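Local coordinates for endo-1,3-beta-glucanase, family GH16 (Zobellia galactanivorans, PDB 4CRQ), which probably hydrolyses internal beta-1,3-glucosidic bonds of laminarin-type glucans, this chain being the family 16 catalytic module of a longer protein, at residues K55-N58 with Y64-A67; V108-C113 with G139-Y144; N33-Y38 with P209-D214; I168-F171 with F177-V180. The protein carries 1 engineered substitution. All blocks are in the same frame, centred on the assembly; numbering follows the deposited sequence. Where two conformers were deposited one is given.

The four contacts illustrate how a family 16 jelly roll is held together, by pairing within hairpins and by packing of loops and sheets against one another. Contacts 1 and 3 form one group: their centres are about 10 Å apart, and they meet where Tyr64 O lies 2.8 Å from Tyr37 N, a probable hydrogen bond. Contacts 2 and 4, with centres about 19 Å apart, touch where the Tyr144 ring packs on Val180. Contacts 1 and 4 sit on opposite sides of the chain's centre, about 33 Å between centres. All four lie away from the calcium site of Glu10, Gly48 and Asp225, while contacts 2 and 4 reach the family's sequence signature through Glu115 and Asp117 respectively.

Contact 1 (K55-N58 with Y64-A67); sequences KHEN and YTSA
Thr65 and Glu57 make the close end of this contact: the threonine OG1 donates to Glu57 OE1 at 2.7 Å, reaching that oxygen from above the carboxylate plane, about 40° out of it. A chi1 of 57° sets OG1 between the backbone N and the carbonyl carbon, so that the hydroxyl faces the neighbouring strand, where it also meets Lys55 CB at 3.6 Å. Asn42 ND2 gives the same hydroxyl a second hydrogen bond, and Thr65 CG2 closes up to the carboxylate at 3.4 Å from Glu57 OE1. Behind these groups runs an antiparallel beta hairpin of the jelly roll, strands 49-59 and 62-70, in which Lys55 and Thr65 are a hydrogen-bonded pair: Lys55 N to Thr65 O is 2.8 Å and Thr65 N to Lys55 O is 3.1 Å. The face carrying His56 and Tyr64 is looser. Their rings meet obliquely, planes at 44°, with His56 CD2 no nearer than 4.3 Å to Tyr64 CE1. The tyrosine is buried and its OH is bonded to Gln215 NE2, whereas the imidazole is exposed. On the Thr65 face, the extended Lys55 chain leads its ammonium end away from the hairpin partner.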
loop_
_atom_site.group_PDB
_atom_site.type_symbol
_atom_site.label_atom_id
_atom_site.label_comp_id
_atom_site.label_asym_id
_atom_site.label_seq_id
_atom_site.Cartn_x
_atom_site.Cartn_y
_atom_site.Cartn_z
ATOM N N LYS A 55 9.523 3.263 -14.315
ATOM C CA LYS A 55 10.263 3.456 -15.554
ATOM C C LYS A 55 11.509 2.646 -15.551
ATOM O O LYS A 55 12.104 2.400 -14.492
ATOM C CB LYS A 55 10.690 4.942 -15.697
ATOM C CG LYS A 55 9.567 6.009 -15.712
ATOM C CD LYS A 55 10.092 7.468 -15.751
ATOM C CE LYS A 55 8.997 8.498 -15.496
ATOM N NZ LYS A 55 9.553 9.882 -15.652
ATOM N N HIS A 56 11.903 2.242 -16.753
ATOM C CA HIS A 56 13.217 1.697 -16.979
ATOM C C HIS A 56 14.089 2.931 -17.160
ATOM O O HIS A 56 14.058 3.568 -18.214
ATOM C CB HIS A 56 13.217 0.764 -18.182
ATOM C CG HIS A 56 14.572 0.194 -18.488
ATOM N ND1 HIS A 56 14.909 -0.327 -19.693
ATOM C CD2 HIS A 56 15.701 0.091 -17.690
ATOM C CE1 HIS A 56 16.182 -0.746 -19.661
ATOM N NE2 HIS A 56 16.675 -0.496 -18.440
ATOM N N GLU A 57 14.851 3.285 -16.123
ATOM C CA GLU A 57 15.631 4.513 -16.096
ATOM C C GLU A 57 16.799 4.337 -15.161
ATOM O O GLU A 57 16.587 4.055 -13.976
ATOM C CB GLU A 57 14.743 5.698 -15.617
ATOM C CG GLU A 57 15.512 7.005 -15.402
ATOM C CD GLU A 57 14.757 8.087 -14.653
ATOM O OE1 GLU A 57 13.558 7.890 -14.339
ATOM O OE2 GLU A 57 15.398 9.154 -14.380
ATOM N N ASN A 58 18.016 4.516 -15.676
ATOM C CA ASN A 58 19.216 4.365 -14.844
ATOM C C ASN A 58 19.344 5.582 -13.932
ATOM O O ASN A 58 19.383 6.721 -14.420
ATOM C CB ASN A 58 20.448 4.141 -15.731
ATOM C CG ASN A 58 20.371 2.842 -16.521
ATOM O OD1 ASN A 58 19.945 1.812 -16.007
ATOM N ND2 ASN A 58 20.792 2.885 -17.779
ATOM N N TYR A 64 15.731 1.214 -12.342
ATOM C CA TYR A 64 14.290 1.564 -12.373
ATOM C C TYR A 64 14.036 2.729 -11.449
ATOM O O TYR A 64 14.708 2.858 -10.429
ATOM C CB TYR A 64 13.380 0.391 -11.929
ATOM C CG TYR A 64 13.729 -0.901 -12.674
ATOM C CD1 TYR A 64 13.359 -1.085 -14.031
ATOM C CD2 TYR A 64 14.447 -1.934 -12.041
ATOM C CE1 TYR A 64 13.688 -2.265 -14.720
ATOM C CE2 TYR A 64 14.781 -3.125 -12.720
ATOM C CZ TYR A 64 14.401 -3.271 -14.054
ATOM O OH TYR A 64 14.716 -4.405 -14.754
ATOM N N THR A 65 13.058 3.538 -11.815
ATOM C CA THR A 65 12.542 4.580 -10.930
ATOM C C THR A 65 11.045 4.389 -10.774
ATOM O O THR A 65 10.384 3.838 -11.662
ATOM C CB THR A 65 12.852 6.011 -11.437
ATOM O OG1 THR A 65 12.308 6.155 -12.761
ATOM C CG2 THR A 65 14.377 6.304 -11.416
ATOM N N SER A 66 10.499 4.850 -9.641
ATOM C CA SER A 66 9.061 4.806 -9.404
ATOM C C SER A 66 8.788 5.819 -8.291
ATOM O O SER A 66 9.679 6.643 -7.992
ATOM C CB SER A 66 8.627 3.389 -9.016
ATOM O OG SER A 66 7.200 3.293 -9.001
ATOM N N ALA A 67 7.598 5.775 -7.683
ATOM C CA ALA A 67 7.268 6.673 -6.584
ATOM C C ALA A 67 6.680 5.931 -5.405
ATOM O O ALA A 67 6.074 4.879 -5.566
ATOM C CB ALA A 67 6.300 7.755 -7.038
#

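Contact 2 (V108-C113 with G139-Y144); sequences VSWPAC and GDHASY
Pro111 presents its CG-CD edge to one face of the His141 ring, the two side chains crossing at about a right angle, with CD 3.4 Å above the imidazole plane and displaced toward the rim. The line from Pro111 CD to the centre of the His141 ring is 3.7 Å long and only 22° off the ring normal, a CH-pi contact over the face. Pro111 CG adds a second touch, 3.7 Å from His141 ND1. The proline also covers its own neighbour, for Pro111 CB stands 3.5 Å above the centre of the Trp110 ring. A cis peptide joins the two residues and brings the pyrrolidine back over the indole. This turn belongs to the loop between helix 105-108 and strand 115-117 of the jelly roll, and it meets the start of strand 141-149, which pairs with strand 127-135. Trp110 and His141 approach with their ring planes at 88°, although obliquely, and Trp110 CZ3 comes to 3.9 Å from His141 CD2. Were Pro111 replaced by an alanine, CG and CD would be absent, and the imidazole would probably lose its cover on this face and be freer to turn. At its other end the indole is fixed by the bond from Trp110 NE1 to Glu115 OE1, and Glu115 begins a sequence matching the E-x-D-x-x-E signature of family 16, whose last position carries the engineered serine.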
loop_
_atom_site.group_PDB
_atom_site.type_symbol
_atom_site.label_atom_id
_atom_site.label_comp_id
_atom_site.label_asym_id
_atom_site.label_seq_id
_atom_site.Cartn_x
_atom_site.Cartn_y
_atom_site.Cartn_z
ATOM N N VAL A 108 9.110 2.402 17.834
ATOM C CA VAL A 108 9.126 0.922 18.052
ATOM C C VAL A 108 9.630 0.111 16.847
ATOM O O VAL A 108 9.818 -1.113 16.950
ATOM C CB VAL A 108 7.747 0.364 18.536
ATOM C CG1 VAL A 108 7.283 1.080 19.807
ATOM C CG2 VAL A 108 6.689 0.443 17.432
ATOM N N SER A 109 9.840 0.801 15.721
ATOM C CA SER A 109 10.336 0.215 14.458
ATOM C C SER A 109 9.309 -0.764 13.825
ATOM O O SER A 109 8.158 -0.860 14.291
ATOM C CB SER A 109 11.745 -0.401 14.672
ATOM O OG SER A 109 12.391 -0.661 13.446
ATOM N N TRP A 110 9.718 -1.468 12.769
ATOM C CA TRP A 110 8.877 -2.443 12.074
ATOM C C TRP A 110 9.378 -3.825 12.423
ATOM O O TRP A 110 10.593 -4.008 12.534
ATOM C CB TRP A 110 8.885 -2.177 10.563
ATOM C CG TRP A 110 7.992 -3.108 9.764
ATOM C CD1 TRP A 110 6.687 -2.871 9.311
ATOM C CD2 TRP A 110 8.315 -4.475 9.306
ATOM N NE1 TRP A 110 6.201 -3.961 8.628
ATOM C CE2 TRP A 110 7.119 -4.957 8.585
ATOM C CE3 TRP A 110 9.440 -5.333 9.417
ATOM C CZ2 TRP A 110 7.065 -6.226 8.005
ATOM C CZ3 TRP A 110 9.368 -6.612 8.827
ATOM C CH2 TRP A 110 8.209 -7.047 8.141
ATOM N N PRO A 111 8.474 -4.827 12.593
ATOM C CA PRO A 111 7.010 -4.793 12.437
ATOM C C PRO A 111 6.191 -4.458 13.688
ATOM O O PRO A 111 4.956 -4.513 13.621
ATOM C CB PRO A 111 6.710 -6.217 11.946
ATOM C CG PRO A 111 7.711 -7.074 12.681
ATOM C CD PRO A 111 8.930 -6.202 12.909
ATOM N N ALA A 112 6.856 -4.113 14.801
ATOM C CA ALA A 112 6.149 -3.791 16.056
ATOM C C ALA A 112 5.123 -2.681 15.862
ATOM O O ALA A 112 4.107 -2.704 16.527
ATOM C CB ALA A 112 7.100 -3.427 17.182
ATOM N N CYS A 113 5.392 -1.726 14.955
ATOM C CA CYS A 113 4.459 -0.631 14.666
ATOM C C CYS A 113 3.129 -1.105 14.067
ATOM O O CYS A 113 2.124 -0.406 14.164
ATOM C CB CYS A 113 5.090 0.367 13.706
ATOM S SG CYS A 113 5.568 -0.352 12.116
ATOM N N GLY A 139 7.574 -11.646 20.573
ATOM C CA GLY A 139 8.474 -10.657 19.974
ATOM C C GLY A 139 8.941 -11.074 18.589
ATOM O O GLY A 139 9.918 -10.522 18.074
ATOM N N ASP A 140 8.237 -12.042 17.991
ATOM C CA ASP A 140 8.561 -12.575 16.663
ATOM C C ASP A 140 7.706 -11.979 15.564
ATOM O O ASP A 140 6.524 -11.682 15.782
ATOM C CB ASP A 140 8.429 -14.112 16.640
ATOM C CG ASP A 140 9.436 -14.806 17.523
ATOM O OD1 ASP A 140 9.516 -14.510 18.737
ATOM O OD2 ASP A 140 10.176 -15.668 17.014
ATOM N N HIS A 141 8.331 -11.820 14.393
ATOM C CA HIS A 141 7.683 -11.364 13.169
ATOM C C HIS A 141 6.525 -12.275 12.866
ATOM O O HIS A 141 6.688 -13.502 12.758
ATOM C CB HIS A 141 8.680 -11.364 12.017
ATOM C CG HIS A 141 9.742 -10.285 12.101
ATOM N ND1 HIS A 141 10.200 -9.784 13.273
ATOM C CD2 HIS A 141 10.450 -9.634 11.096
ATOM C CE1 HIS A 141 11.137 -8.856 13.029
ATOM N NE2 HIS A 141 11.292 -8.761 11.695
ATOM N N ALA A 142 5.348 -11.674 12.749
ATOM C CA ALA A 142 4.123 -12.388 12.441
ATOM C C ALA A 142 3.453 -11.761 11.228
ATOM O O ALA A 142 3.534 -10.542 11.006
ATOM C CB ALA A 142 3.190 -12.367 13.639
ATOM N N SER A 143 2.797 -12.601 10.438
ATOM C CA SER A 143 2.009 -12.128 9.295
ATOM C C SER A 143 0.778 -13.016 9.115
ATOM O O SER A 143 0.789 -14.167 9.494
ATOM C CB SER A 143 2.846 -12.018 8.014
ATOM O OG SER A 143 3.094 -13.267 7.413
ATOM N N TYR A 144 -0.274 -12.431 8.537
ATOM C CA TYR A 144 -1.545 -13.097 8.289
ATOM C C TYR A 144 -2.161 -12.458 7.060
ATOM O O TYR A 144 -2.421 -11.255 7.055
ATOM C CB TYR A 144 -2.501 -12.971 9.485
ATOM C CG TYR A 144 -3.678 -13.897 9.355
ATOM C CD1 TYR A 144 -4.792 -13.560 8.552
ATOM C CD2 TYR A 144 -3.689 -15.137 10.023
ATOM C CE1 TYR A 144 -5.876 -14.427 8.429
ATOM C CE2 TYR A 144 -4.778 -16.002 9.894
ATOM C CZ TYR A 144 -5.860 -15.609 9.084
ATOM O OH TYR A 144 -6.934 -16.456 8.960
#

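Contact 3 (N33-Y38 with P209-D214)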
loop_
_atom_site.group_PDB
_atom_site.type_symbol
_atom_site.label_atom_id
_atom_site.label_comp_id
_atom_site.label_asym_id
_atom_site.label_seq_id
_atom_site.Cartn_x
_atom_site.Cartn_y
_atom_site.Cartn_z
ATOM N N ASN A 33 14.820 -6.050 -0.887
ATOM C CA ASN A 33 15.735 -6.172 -2.049
ATOM C C ASN A 33 15.099 -5.679 -3.354
ATOM O O ASN A 33 15.372 -6.217 -4.439
ATOM C CB ASN A 33 16.253 -7.615 -2.204
ATOM C CG ASN A 33 17.059 -8.079 -1.009
ATOM O OD1 ASN A 33 17.992 -7.403 -0.573
ATOM N ND2 ASN A 33 16.707 -9.240 -0.472
ATOM N N GLU A 34 14.239 -4.663 -3.230
ATOM C CA GLU A 34 13.555 -4.038 -4.390
ATOM C C GLU A 34 14.586 -3.359 -5.304
ATOM O O GLU A 34 15.656 -2.928 -4.834
ATOM C CB GLU A 34 12.512 -3.030 -3.926
ATOM C CG GLU A 34 11.379 -3.740 -3.177
ATOM C CD GLU A 34 10.514 -2.817 -2.320
ATOM O OE1 GLU A 34 10.485 -1.574 -2.561
ATOM O OE2 GLU A 34 9.842 -3.321 -1.394
ATOM N N LEU A 35 14.260 -3.262 -6.592
ATOM C CA LEU A 35 15.225 -2.763 -7.607
ATOM C C LEU A 35 15.055 -1.295 -8.006
ATOM O O LEU A 35 15.923 -0.751 -8.689
ATOM C CB LEU A 35 15.219 -3.693 -8.860
ATOM C CG LEU A 35 15.327 -5.210 -8.582
ATOM C CD1 LEU A 35 15.078 -6.008 -9.847
ATOM C CD2 LEU A 35 16.674 -5.576 -7.949
ATOM N N GLN A 36 13.957 -0.663 -7.576
ATOM C CA GLN A 36 13.698 0.745 -7.983
ATOM C C GLN A 36 14.300 1.798 -7.046
ATOM O O GLN A 36 14.464 1.578 -5.826
ATOM C CB GLN A 36 12.184 1.072 -8.117
ATOM C CG GLN A 36 11.456 1.306 -6.787
ATOM C CD GLN A 36 11.438 0.109 -5.850
ATOM O OE1 GLN A 36 11.388 -1.041 -6.300
ATOM N NE2 GLN A 36 11.481 0.372 -4.534
ATOM N N TYR A 37 14.612 2.940 -7.640
ATOM C CA TYR A 37 14.997 4.120 -6.903
ATOM C C TYR A 37 13.774 5.086 -6.929
ATOM O O TYR A 37 13.380 5.521 -8.019
ATOM C CB TYR A 37 16.228 4.755 -7.545
ATOM C CG TYR A 37 16.859 5.927 -6.812
ATOM C CD1 TYR A 37 16.209 7.196 -6.702
ATOM C CD2 TYR A 37 18.135 5.795 -6.240
ATOM C CE1 TYR A 37 16.810 8.272 -6.026
ATOM C CE2 TYR A 37 18.736 6.870 -5.566
ATOM C CZ TYR A 37 18.081 8.096 -5.471
ATOM O OH TYR A 37 18.695 9.118 -4.807
ATOM N N TYR A 38 13.158 5.395 -5.774
ATOM C CA TYR A 38 12.002 6.284 -5.777
ATOM C C TYR A 38 12.407 7.724 -6.002
ATOM O O TYR A 38 13.420 8.187 -5.487
ATOM C CB TYR A 38 11.276 6.125 -4.466
ATOM C CG TYR A 38 10.507 4.807 -4.291
ATOM C CD1 TYR A 38 9.583 4.376 -5.268
ATOM C CD2 TYR A 38 10.680 4.012 -3.139
ATOM C CE1 TYR A 38 8.842 3.204 -5.119
ATOM C CE2 TYR A 38 9.961 2.830 -2.975
ATOM C CZ TYR A 38 9.045 2.435 -3.964
ATOM O OH TYR A 38 8.306 1.288 -3.829
ATOM N N PRO A 209 7.944 -10.482 -5.670
ATOM C CA PRO A 209 7.684 -10.641 -7.113
ATOM C C PRO A 209 8.836 -11.363 -7.849
ATOM O O PRO A 209 8.606 -11.931 -8.916
ATOM C CB PRO A 209 7.546 -9.207 -7.619
ATOM C CG PRO A 209 8.404 -8.398 -6.670
ATOM C CD PRO A 209 8.213 -9.070 -5.327
ATOM N N GLY A 210 10.042 -11.352 -7.277
ATOM C CA GLY A 210 11.204 -11.961 -7.924
ATOM C C GLY A 210 12.017 -10.874 -8.598
ATOM O O GLY A 210 11.613 -9.702 -8.594
ATOM N N PHE A 211 13.134 -11.270 -9.196
ATOM C CA PHE A 211 14.120 -10.320 -9.767
ATOM C C PHE A 211 14.171 -10.217 -11.292
ATOM O O PHE A 211 15.036 -9.533 -11.849
ATOM C CB PHE A 211 15.502 -10.607 -9.111
ATOM C CG PHE A 211 15.425 -10.543 -7.618
ATOM C CD1 PHE A 211 15.371 -9.286 -6.972
ATOM C CD2 PHE A 211 15.373 -11.722 -6.834
ATOM C CE1 PHE A 211 15.278 -9.207 -5.587
ATOM C CE2 PHE A 211 15.279 -11.635 -5.433
ATOM C CZ PHE A 211 15.226 -10.374 -4.820
ATOM N N ASP A 212 13.220 -10.883 -11.943
ATOM C CA ASP A 212 13.061 -10.788 -13.390
ATOM C C ASP A 212 12.006 -9.735 -13.650
ATOM O O ASP A 212 10.921 -9.743 -13.032
ATOM C CB ASP A 212 12.682 -12.136 -13.975
ATOM C CG ASP A 212 13.730 -13.203 -13.671
ATOM O OD1 ASP A 212 14.907 -12.851 -13.435
ATOM O OD2 ASP A 212 13.410 -14.405 -13.671
ATOM N N VAL A 213 12.333 -8.810 -14.554
ATOM C CA VAL A 213 11.450 -7.712 -14.902
ATOM C C VAL A 213 11.203 -7.725 -16.391
ATOM O O VAL A 213 12.170 -7.785 -17.197
ATOM C CB VAL A 213 12.064 -6.345 -14.483
ATOM C CG1 VAL A 213 11.165 -5.139 -14.876
ATOM C CG2 VAL A 213 12.415 -6.334 -12.976
ATOM N N ASP A 214 9.920 -7.660 -16.767
ATOM C CA ASP A 214 9.571 -7.497 -18.173
ATOM C C ASP A 214 9.642 -5.983 -18.497
ATOM O O ASP A 214 8.660 -5.237 -18.310
ATOM C CB ASP A 214 8.191 -8.084 -18.475
ATOM C CG ASP A 214 7.783 -7.909 -19.928
ATOM O OD1 ASP A 214 8.555 -7.320 -20.730
ATOM O OD2 ASP A 214 6.675 -8.356 -20.275
#
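The Phe211 ring is met at its edge: Asn33 O lies in the ring plane, 3.2 Å from Phe211 CE1, and Leu35 CD2 approaches near the same plane, 4.1 Å from Phe211 CD1. Within the first segment the Tyr38 ring has Gln36 CG 3.6 Å above one face, toward the rim, and it also meets the ring of Trp30. A side-chain bond in the same segment, Gln36 NE2 to Glu34 OE1 at 2.9 Å, uses the anti lone pair of the carboxylate. In the jelly roll this joins the approach to strand 36-38 with the long loop between strands 196-204 and 220-231, parts of the fold far apart in sequence. The contact is a surface one, carried mostly by apolar groups. Asn33 CB comes to 3.9 Å from Phe211 CE1, while its amide turns elsewhere, ND2 bonding to Asp207 OD1. Leu35 and Val213 run past each other in opposite directions, and both side chains rest on Tyr64 of strand 62-70. A chi1 of -48° turns Leu35 CG opposite its own carbonyl carbon, and the two methyls then divide the work, CD2 serving the ring edge. The other methyl, Leu35 CD1, sits 4.1 Å from Val213 CG2.

Contact 4 (I168-F171 with F177-V180); sequences IKWF and FNEV
Phe177 meets Trp170 twice, its backbone N donating to Trp170 O and its ring taking Trp170 CB 3.5 Å above one face, toward the rim. The chi1 of 70°, which stands the phenyl between its backbone N and carbonyl carbon, turns it over that methylene. At Asn178 the backbone O accepts from Trp170 N at 2.9 Å. Its side chain lies alongside the indole with the two planes 28° apart, ND2 3.6 Å above the ring and weakly bonded to Gly130 O; Ile168 CG2 covers the opposite face. Glu179 is on the other side of the hairpin beside Lys169. It has two conformers; in one of them Glu179 OE2 lies 3.4 Å from Lys169 NZ, a weak and doubtful salt bridge, with Gln176 NE2 bonded to OE1. A water accepts from Lys169 NZ. Val180 and Ile168 then form a hydrogen-bonded antiparallel pair, and Val180 CG2 reaches the indole edge, 3.7 Å from Trp170 CH2. With a serine in place of Trp170, the layer between Asn178 and Ile168 would probably open into a gap, and Asp117 O would lose the NE1 donor. Strand 167-172 pairs antiparallel with strand 156-163 on its other side, while the hairpin's Ile168, Trp170, Asn178 and Val180 face packs on strands 127-135 and 141-149, through Ile132 and Tyr144.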
loop_
_atom_site.group_PDB
_atom_site.type_symbol
_atom_site.label_atom_id
_atom_site.label_comp_id
_atom_site.label_asym_id
_atom_site.label_seq_id
_atom_site.Cartn_x
_atom_site.Cartn_y
_atom_site.Cartn_z
ATOM N N ILE A 168 -10.155 -6.547 11.556
ATOM C CA ILE A 168 -9.864 -5.859 10.278
ATOM C C ILE A 168 -10.479 -6.795 9.248
ATOM O O ILE A 168 -10.248 -8.020 9.296
ATOM C CB ILE A 168 -8.369 -5.611 10.016
ATOM C CG1 ILE A 168 -7.790 -4.717 11.120
ATOM C CG2 ILE A 168 -8.127 -4.998 8.621
ATOM C CD1 ILE A 168 -6.272 -4.706 11.222
ATOM N N LYS A 169 -11.236 -6.221 8.321
ATOM C CA LYS A 169 -11.839 -6.970 7.219
ATOM C C LYS A 169 -11.345 -6.352 5.918
ATOM O O LYS A 169 -11.254 -5.120 5.830
ATOM C CB LYS A 169 -13.373 -6.931 7.296
ATOM C CG LYS A 169 -13.995 -7.531 8.565
ATOM C CD LYS A 169 -15.475 -7.177 8.594
ATOM C CE LYS A 169 -16.116 -7.304 9.973
ATOM N NZ LYS A 169 -16.786 -8.600 10.176
ATOM N N TRP A 170 -11.052 -7.187 4.912
ATOM C CA TRP A 170 -10.619 -6.724 3.586
ATOM C C TRP A 170 -11.677 -6.994 2.549
ATOM O O TRP A 170 -12.400 -8.008 2.627
ATOM C CB TRP A 170 -9.347 -7.441 3.129
ATOM C CG TRP A 170 -8.085 -7.081 3.856
ATOM C CD1 TRP A 170 -7.061 -6.247 3.420
ATOM C CD2 TRP A 170 -7.666 -7.546 5.183
ATOM N NE1 TRP A 170 -6.072 -6.154 4.354
ATOM C CE2 TRP A 170 -6.366 -6.914 5.443
ATOM C CE3 TRP A 170 -8.219 -8.399 6.155
ATOM C CZ2 TRP A 170 -5.659 -7.134 6.628
ATOM C CZ3 TRP A 170 -7.499 -8.614 7.342
ATOM C CH2 TRP A 170 -6.249 -7.991 7.572
ATOM N N PHE A 171 -11.741 -6.105 1.554
ATOM C CA PHE A 171 -12.716 -6.170 0.471
ATOM C C PHE A 171 -12.113 -5.735 -0.850
ATOM O O PHE A 171 -11.219 -4.873 -0.871
ATOM C CB PHE A 171 -13.895 -5.214 0.744
ATOM C CG PHE A 171 -14.543 -5.378 2.114
ATOM C CD1 PHE A 171 -14.004 -4.725 3.244
ATOM C CD2 PHE A 171 -15.688 -6.174 2.288
ATOM C CE1 PHE A 171 -14.592 -4.862 4.507
ATOM C CE2 PHE A 171 -16.281 -6.317 3.558
ATOM C CZ PHE A 171 -15.735 -5.664 4.665
ATOM N N PHE A 177 -12.780 -10.875 1.652
ATOM C CA PHE A 177 -11.904 -12.016 1.353
ATOM C C PHE A 177 -10.908 -12.342 2.460
ATOM O O PHE A 177 -10.160 -13.325 2.344
ATOM C CB PHE A 177 -11.189 -11.808 0.003
ATOM C CG PHE A 177 -10.139 -10.729 0.006
ATOM C CD1 PHE A 177 -10.479 -9.375 -0.271
ATOM C CD2 PHE A 177 -8.783 -11.054 0.260
ATOM C CE1 PHE A 177 -9.484 -8.382 -0.277
ATOM C CE2 PHE A 177 -7.791 -10.062 0.258
ATOM C CZ PHE A 177 -8.148 -8.724 -0.016
ATOM N N ASN A 178 -10.895 -11.516 3.513
ATOM C CA ASN A 178 -10.023 -11.745 4.651
ATOM C C ASN A 178 -10.549 -11.026 5.872
ATOM O O ASN A 178 -11.160 -9.954 5.744
ATOM C CB ASN A 178 -8.576 -11.311 4.322
ATOM C CG ASN A 178 -7.525 -11.983 5.195
ATOM O OD1 ASN A 178 -7.752 -13.048 5.791
ATOM N ND2 ASN A 178 -6.346 -11.363 5.263
ATOM N N GLU A 179 -10.317 -11.642 7.033
ATOM C CA GLU A 179 -10.681 -11.081 8.322
ATOM C C GLU A 179 -9.654 -11.567 9.336
ATOM O O GLU A 179 -9.223 -12.735 9.275
ATOM C CB GLU A 179 -12.116 -11.481 8.733
ATOM C CG GLU A 179 -12.656 -10.749 9.964
ATOM C CD GLU A 179 -14.111 -11.062 10.299
ATOM O OE1 GLU A 179 -14.845 -11.593 9.437
ATOM O OE2 GLU A 179 -14.521 -10.768 11.443
ATOM N N VAL A 180 -9.279 -10.671 10.239
ATOM C CA VAL A 180 -8.406 -10.977 11.371
ATOM C C VAL A 180 -9.084 -10.431 12.625
ATOM O O VAL A 180 -9.654 -9.332 12.623
ATOM C CB VAL A 180 -6.938 -10.448 11.275
ATOM C CG1 VAL A 180 -6.173 -11.184 10.212
ATOM C CG2 VAL A 180 -6.849 -8.939 11.048
HETATM O O HOH W 1 -17.786 -10.236 8.337
#